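Local structure of restriction endonuclease EcoP15I, modification subunit (Escherichia coli, 4ZCF) at residues A[142-147]-A[152-157]; A[274-279]-A[286-291]. The protein methylates the second adenine of the site 5'-CAGCAG-3' on one DNA strand, using S-adenosylmethionine, and partners the Res subunit in restriction. All blocks are in the same frame, centred on the assembly; numbering follows the deposited sequence.

Contact 1 (A[142-147]-A[152-157]); sequences TPEQLS and IDLDEA
Ser147 is tied to Ile152 twice. Its hydroxyl OG donates to Ile152 O (2.6 Å) almost straight in line with that carbonyl, while Ile152 N donates to Ser147 O at 3.2 Å, in the carbonyl plane and on a lone pair. With chi1 at -177°, OG stands opposite Ser147 N and is directed at Ile152 O; the backbone of Ile152 thus accepts from the Ser147 hydroxyl and donates to the Ser147 carbonyl. Beside this polar pair, methyls pack on a backbone carbonyl as well as on side chains. Ala157 points its methyl at the first turn of helix 143-150, where CB lies 3.3 Å from Pro143 O and 4.0 Å from Leu146 CG. Leu154 swings CD1 across the turn to Ser147 CB (3.7 Å), and its two methyls meet Glu144 OE1, the side chains crossing at a slant.

An alanine in place of Ser147 would probably leave Ile152 O without its hydroxyl donor, with only the backbone bond left of the two Ser147-Ile152 hydrogen bonds. Further out, Thr142 caps the first helix: OG1 accepts from Gln145 N at 3.2 Å. Asp153 occupies the N-cap position of helix 154-164. Leu146 is buried, reaching on to Ile160 and Leu161 of that helix and to Tyr65 and Leu68 of helix 63-71.

Ile152 N to Ser147 O is a 6→1 bond near the end of helix 143-150. The chemistry is thus divided: two polar bonds join the consecutive helices where the chain turns, and methyls of Leu154 and Ala157 pack against the first turn of helix 143-150.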
loop_
_atom_site.group_PDB
_atom_site.type_symbol
_atom_site.label_atom_id
_atom_site.label_comp_id
_atom_site.label_asym_id
_atom_site.label_seq_id
_atom_site.Cartn_x
_atom_site.Cartn_y
_atom_site.Cartn_z
ATOM N N THR A 142 -15.019 -31.230 1.213
ATOM C CA THR A 142 -16.071 -31.744 2.099
ATOM C C THR A 142 -15.977 -30.908 3.397
ATOM O O THR A 142 -14.879 -30.436 3.701
ATOM C CB THR A 142 -15.892 -33.261 2.345
ATOM O OG1 THR A 142 -14.807 -33.488 3.237
ATOM C CG2 THR A 142 -15.665 -34.052 1.059
ATOM N N PRO A 143 -17.063 -30.676 4.174
ATOM C CA PRO A 143 -16.924 -29.860 5.400
ATOM C C PRO A 143 -15.865 -30.384 6.359
ATOM O O PRO A 143 -15.267 -29.611 7.101
ATOM C CB PRO A 143 -18.323 -29.910 6.022
ATOM C CG PRO A 143 -19.236 -30.172 4.875
ATOM C CD PRO A 143 -18.459 -31.114 3.987
ATOM N N GLU A 144 -15.612 -31.702 6.309
ATOM C CA GLU A 144 -14.619 -32.394 7.133
ATOM C C GLU A 144 -13.229 -31.944 6.684
ATOM O O GLU A 144 -12.444 -31.473 7.512
ATOM C CB GLU A 144 -14.772 -33.944 7.046
ATOM C CG GLU A 144 -16.151 -34.480 6.652
ATOM C CD GLU A 144 -17.339 -34.199 7.563
ATOM O OE1 GLU A 144 -17.172 -34.223 8.805
ATOM O OE2 GLU A 144 -18.453 -33.999 7.026
ATOM N N GLN A 145 -12.975 -32.034 5.358
ATOM C CA GLN A 145 -11.749 -31.654 4.658
ATOM C C GLN A 145 -11.353 -30.182 4.896
ATOM O O GLN A 145 -10.205 -29.916 5.266
ATOM C CB GLN A 145 -11.893 -31.929 3.146
ATOM C CG GLN A 145 -11.542 -33.351 2.717
ATOM C CD GLN A 145 -10.113 -33.493 2.238
ATOM O OE1 GLN A 145 -9.649 -32.782 1.334
ATOM N NE2 GLN A 145 -9.398 -34.460 2.796
ATOM N N LEU A 146 -12.295 -29.238 4.695
ATOM C CA LEU A 146 -12.053 -27.796 4.871
ATOM C C LEU A 146 -11.707 -27.400 6.325
ATOM O O LEU A 146 -10.754 -26.646 6.541
ATOM C CB LEU A 146 -13.217 -26.954 4.289
ATOM C CG LEU A 146 -13.159 -25.417 4.450
ATOM C CD1 LEU A 146 -11.915 -24.828 3.813
ATOM C CD2 LEU A 146 -14.402 -24.767 3.877
ATOM N N SER A 147 -12.471 -27.937 7.303
ATOM C CA SER A 147 -12.315 -27.739 8.755
ATOM C C SER A 147 -10.897 -28.072 9.231
ATOM O O SER A 147 -10.350 -27.348 10.061
ATOM C CB SER A 147 -13.326 -28.604 9.502
ATOM O OG SER A 147 -13.291 -28.414 10.904
ATOM N N ILE A 152 -10.451 -24.416 11.397
ATOM C CA ILE A 152 -11.670 -23.809 11.926
ATOM C C ILE A 152 -12.778 -24.849 12.206
ATOM O O ILE A 152 -12.768 -25.915 11.594
ATOM C CB ILE A 152 -12.124 -22.601 11.042
ATOM C CG1 ILE A 152 -13.118 -21.654 11.798
ATOM C CG2 ILE A 152 -12.648 -23.043 9.649
ATOM C CD1 ILE A 152 -12.739 -21.162 13.344
ATOM N N ASP A 153 -13.715 -24.539 13.142
ATOM C CA ASP A 153 -14.835 -25.411 13.526
ATOM C C ASP A 153 -15.630 -25.908 12.318
ATOM O O ASP A 153 -15.730 -25.203 11.302
ATOM C CB ASP A 153 -15.755 -24.751 14.585
ATOM C CG ASP A 153 -16.549 -23.537 14.120
ATOM O OD1 ASP A 153 -15.919 -22.511 13.767
ATOM O OD2 ASP A 153 -17.801 -23.584 14.183
ATOM N N LEU A 154 -16.159 -27.142 12.430
ATOM C CA LEU A 154 -16.937 -27.850 11.405
ATOM C C LEU A 154 -18.150 -27.049 10.890
ATOM O O LEU A 154 -18.435 -27.111 9.694
ATOM C CB LEU A 154 -17.350 -29.237 11.935
ATOM C CG LEU A 154 -17.550 -30.368 10.921
ATOM C CD1 LEU A 154 -16.254 -30.732 10.196
ATOM C CD2 LEU A 154 -18.063 -31.608 11.610
ATOM N N ASP A 155 -18.826 -26.272 11.780
ATOM C CA ASP A 155 -19.973 -25.411 11.447
ATOM C C ASP A 155 -19.576 -24.289 10.485
ATOM O O ASP A 155 -20.379 -23.928 9.629
ATOM C CB ASP A 155 -20.584 -24.822 12.709
ATOM N N GLU A 156 -18.342 -23.742 10.618
ATOM C CA GLU A 156 -17.838 -22.695 9.735
ATOM C C GLU A 156 -17.493 -23.279 8.358
ATOM O O GLU A 156 -17.859 -22.691 7.340
ATOM C CB GLU A 156 -16.656 -21.949 10.362
ATOM C CG GLU A 156 -16.461 -20.567 9.756
ATOM C CD GLU A 156 -15.352 -19.724 10.347
ATOM O OE1 GLU A 156 -15.439 -19.389 11.551
ATOM O OE2 GLU A 156 -14.395 -19.394 9.609
ATOM N N ALA A 157 -16.858 -24.470 8.334
ATOM C CA ALA A 157 -16.515 -25.199 7.106
ATOM C C ALA A 157 -17.771 -25.640 6.320
ATOM O O ALA A 157 -17.710 -25.766 5.090
ATOM C CB ALA A 157 -15.654 -26.399 7.443
#

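Contact 2 (A[274-279]-A[286-291]); sequences EEFASK and QEKYTQ
Gln286 O, just before Lys288 and Tyr289 in helix 283-296, on whose backbone Phe276 rests, is gripped by two donors of one residue. Thr290 OG1 and Thr290 N, each at 2.8 Å, reach Gln286 O from opposite faces of the carbonyl plane, the hydroxyl tilted 32° out of it.

The contact itself is carried by the ring of Phe276, which points out from helix 264-279. Its CE1 lies 3.7 Å from Lys288 O, approached obliquely, and 4.0 Å from Lys288 CB, while Tyr289 CA sits over one face. The two aromatic side chains cross at about a right angle: CD2 of Phe276 comes 4.1 Å from CD1 of Tyr289, at the edge of the tyrosine ring and near its plane. Tyr289 has CG anti to its N (chi1 -176°), which carries the ring past Phe276 toward Ile309 of strand 308-310, and its OH is hydrogen-bonded to Tyr306 O. Gln286 also binds the backbone of Lys307 and Ile309, so helix 283-296 is bonded to residues 306-309, at the start of that strand, and also packs against Phe276.

These are two consecutive helices packed through one phenylalanine ring beside a small antiparallel sheet, the nearest atom about 7 Å from the bound DNA, consistent with a place in the DNA-recognition part of the methyltransferase.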
loop_
_atom_site.group_PDB
_atom_site.type_symbol
_atom_site.label_atom_id
_atom_site.label_comp_id
_atom_site.label_asym_id
_atom_site.label_seq_id
_atom_site.Cartn_x
_atom_site.Cartn_y
_atom_site.Cartn_z
ATOM N N GLU A 274 9.550 28.745 -30.650
ATOM C CA GLU A 274 10.735 28.715 -31.509
ATOM C C GLU A 274 10.410 29.152 -32.952
ATOM O O GLU A 274 11.235 29.829 -33.561
ATOM C CB GLU A 274 11.380 27.321 -31.506
ATOM C CG GLU A 274 12.050 26.916 -30.201
ATOM C CD GLU A 274 12.593 25.497 -30.175
ATOM O OE1 GLU A 274 12.205 24.680 -31.044
ATOM O OE2 GLU A 274 13.408 25.198 -29.271
ATOM N N GLU A 275 9.218 28.774 -33.491
ATOM C CA GLU A 275 8.754 29.153 -34.834
ATOM C C GLU A 275 8.659 30.679 -34.934
ATOM O O GLU A 275 9.180 31.249 -35.889
ATOM C CB GLU A 275 7.393 28.502 -35.168
ATOM C CG GLU A 275 7.071 28.451 -36.659
ATOM C CD GLU A 275 5.609 28.332 -37.065
ATOM O OE1 GLU A 275 5.349 27.788 -38.164
ATOM O OE2 GLU A 275 4.729 28.822 -36.319
ATOM N N PHE A 276 8.038 31.336 -33.928
ATOM C CA PHE A 276 7.923 32.794 -33.877
ATOM C C PHE A 276 9.279 33.430 -33.630
ATOM O O PHE A 276 9.559 34.472 -34.221
ATOM C CB PHE A 276 6.949 33.252 -32.779
ATOM C CG PHE A 276 5.494 33.295 -33.157
ATOM C CD1 PHE A 276 5.025 34.220 -34.080
ATOM C CD2 PHE A 276 4.576 32.457 -32.542
ATOM C CE1 PHE A 276 3.670 34.275 -34.414
ATOM C CE2 PHE A 276 3.219 32.513 -32.876
ATOM C CZ PHE A 276 2.777 33.419 -33.812
ATOM N N ALA A 277 10.115 32.820 -32.746
ATOM C CA ALA A 277 11.457 33.316 -32.391
ATOM C C ALA A 277 12.434 33.404 -33.587
ATOM O O ALA A 277 13.285 34.296 -33.625
ATOM C CB ALA A 277 12.056 32.474 -31.271
ATOM N N SER A 278 12.297 32.488 -34.557
ATOM C CA SER A 278 13.123 32.440 -35.760
ATOM C C SER A 278 12.646 33.459 -36.833
ATOM O O SER A 278 13.430 33.867 -37.688
ATOM C CB SER A 278 13.113 31.024 -36.325
ATOM N N LYS A 279 11.375 33.872 -36.774
ATOM C CA LYS A 279 10.785 34.784 -37.758
ATOM C C LYS A 279 10.650 36.238 -37.315
ATOM O O LYS A 279 10.536 37.111 -38.177
ATOM C CB LYS A 279 9.444 34.231 -38.291
ATOM C CG LYS A 279 9.619 33.028 -39.211
ATOM C CD LYS A 279 8.332 32.244 -39.384
ATOM C CE LYS A 279 8.535 30.963 -40.161
ATOM N NZ LYS A 279 9.141 29.887 -39.329
ATOM N N GLN A 286 6.564 39.720 -29.523
ATOM C CA GLN A 286 5.449 39.752 -28.587
ATOM C C GLN A 286 4.114 40.176 -29.209
ATOM O O GLN A 286 3.075 39.647 -28.803
ATOM C CB GLN A 286 5.804 40.587 -27.333
ATOM C CG GLN A 286 4.699 40.694 -26.260
ATOM C CD GLN A 286 4.301 39.381 -25.600
ATOM O OE1 GLN A 286 4.793 39.017 -24.528
ATOM N NE2 GLN A 286 3.322 38.697 -26.170
ATOM N N GLU A 287 4.131 41.124 -30.167
ATOM C CA GLU A 287 2.914 41.626 -30.835
ATOM C C GLU A 287 2.309 40.521 -31.716
ATOM O O GLU A 287 1.090 40.284 -31.676
ATOM C CB GLU A 287 3.202 42.912 -31.652
ATOM C CG GLU A 287 3.716 44.071 -30.807
ATOM C CD GLU A 287 4.362 45.246 -31.527
ATOM O OE1 GLU A 287 5.025 45.031 -32.571
ATOM O OE2 GLU A 287 4.253 46.382 -31.008
ATOM N N LYS A 288 3.190 39.822 -32.473
ATOM C CA LYS A 288 2.855 38.693 -33.334
ATOM C C LYS A 288 2.356 37.516 -32.507
ATOM O O LYS A 288 1.419 36.828 -32.933
ATOM C CB LYS A 288 4.070 38.291 -34.189
ATOM C CG LYS A 288 3.870 38.560 -35.691
ATOM C CD LYS A 288 4.050 40.038 -36.110
ATOM C CE LYS A 288 3.421 40.347 -37.453
ATOM N NZ LYS A 288 1.947 40.516 -37.350
ATOM N N TYR A 289 2.962 37.312 -31.306
ATOM C CA TYR A 289 2.579 36.277 -30.354
ATOM C C TYR A 289 1.246 36.591 -29.683
ATOM O O TYR A 289 0.399 35.695 -29.616
ATOM C CB TYR A 289 3.683 35.978 -29.318
ATOM C CG TYR A 289 3.312 34.840 -28.387
ATOM C CD1 TYR A 289 3.165 33.540 -28.868
ATOM C CD2 TYR A 289 3.013 35.078 -27.048
ATOM C CE1 TYR A 289 2.705 32.518 -28.052
ATOM C CE2 TYR A 289 2.579 34.053 -26.214
ATOM C CZ TYR A 289 2.441 32.769 -26.716
ATOM O OH TYR A 289 2.023 31.745 -25.896
ATOM N N THR A 290 1.030 37.846 -29.203
ATOM C CA THR A 290 -0.253 38.246 -28.584
ATOM C C THR A 290 -1.433 38.001 -29.553
ATOM O O THR A 290 -2.525 37.652 -29.114
ATOM C CB THR A 290 -0.188 39.693 -28.041
ATOM O OG1 THR A 290 0.841 39.779 -27.056
ATOM C CG2 THR A 290 -1.490 40.152 -27.414
ATOM N N GLN A 291 -1.185 38.140 -30.863
ATOM C CA GLN A 291 -2.161 37.919 -31.927
ATOM C C GLN A 291 -2.575 36.430 -31.983
ATOM O O GLN A 291 -3.763 36.125 -31.886
ATOM C CB GLN A 291 -1.598 38.416 -33.278
ATOM C CG GLN A 291 -2.626 38.490 -34.405
ATOM C CD GLN A 291 -2.041 38.860 -35.756
ATOM O OE1 GLN A 291 -1.143 39.713 -35.887
ATOM N NE2 GLN A 291 -2.590 38.265 -36.809
#

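Contact 1 precedes contact 2 in the chain, and each joins two consecutive helices linked by a short turn. Their centres lie 78 Å apart, with nearest atoms about 64 Å apart, on opposite sides of the centre of the chain. Both lie in the DNA methylase part of the chain, between strands of one mixed β-sheet: helices 143-150 and 154-164 come between strands 117-122 and 193-199, whereas helices 264-279 and 283-296 come between strands 241-248 and 391-393. Contact 2 is close to the bound DNA, whereas contact 1 is far from it. The methylase fold thus carries two separate helical insertions on opposite sides of the chain's centre, of which only contact 2 is near the DNA.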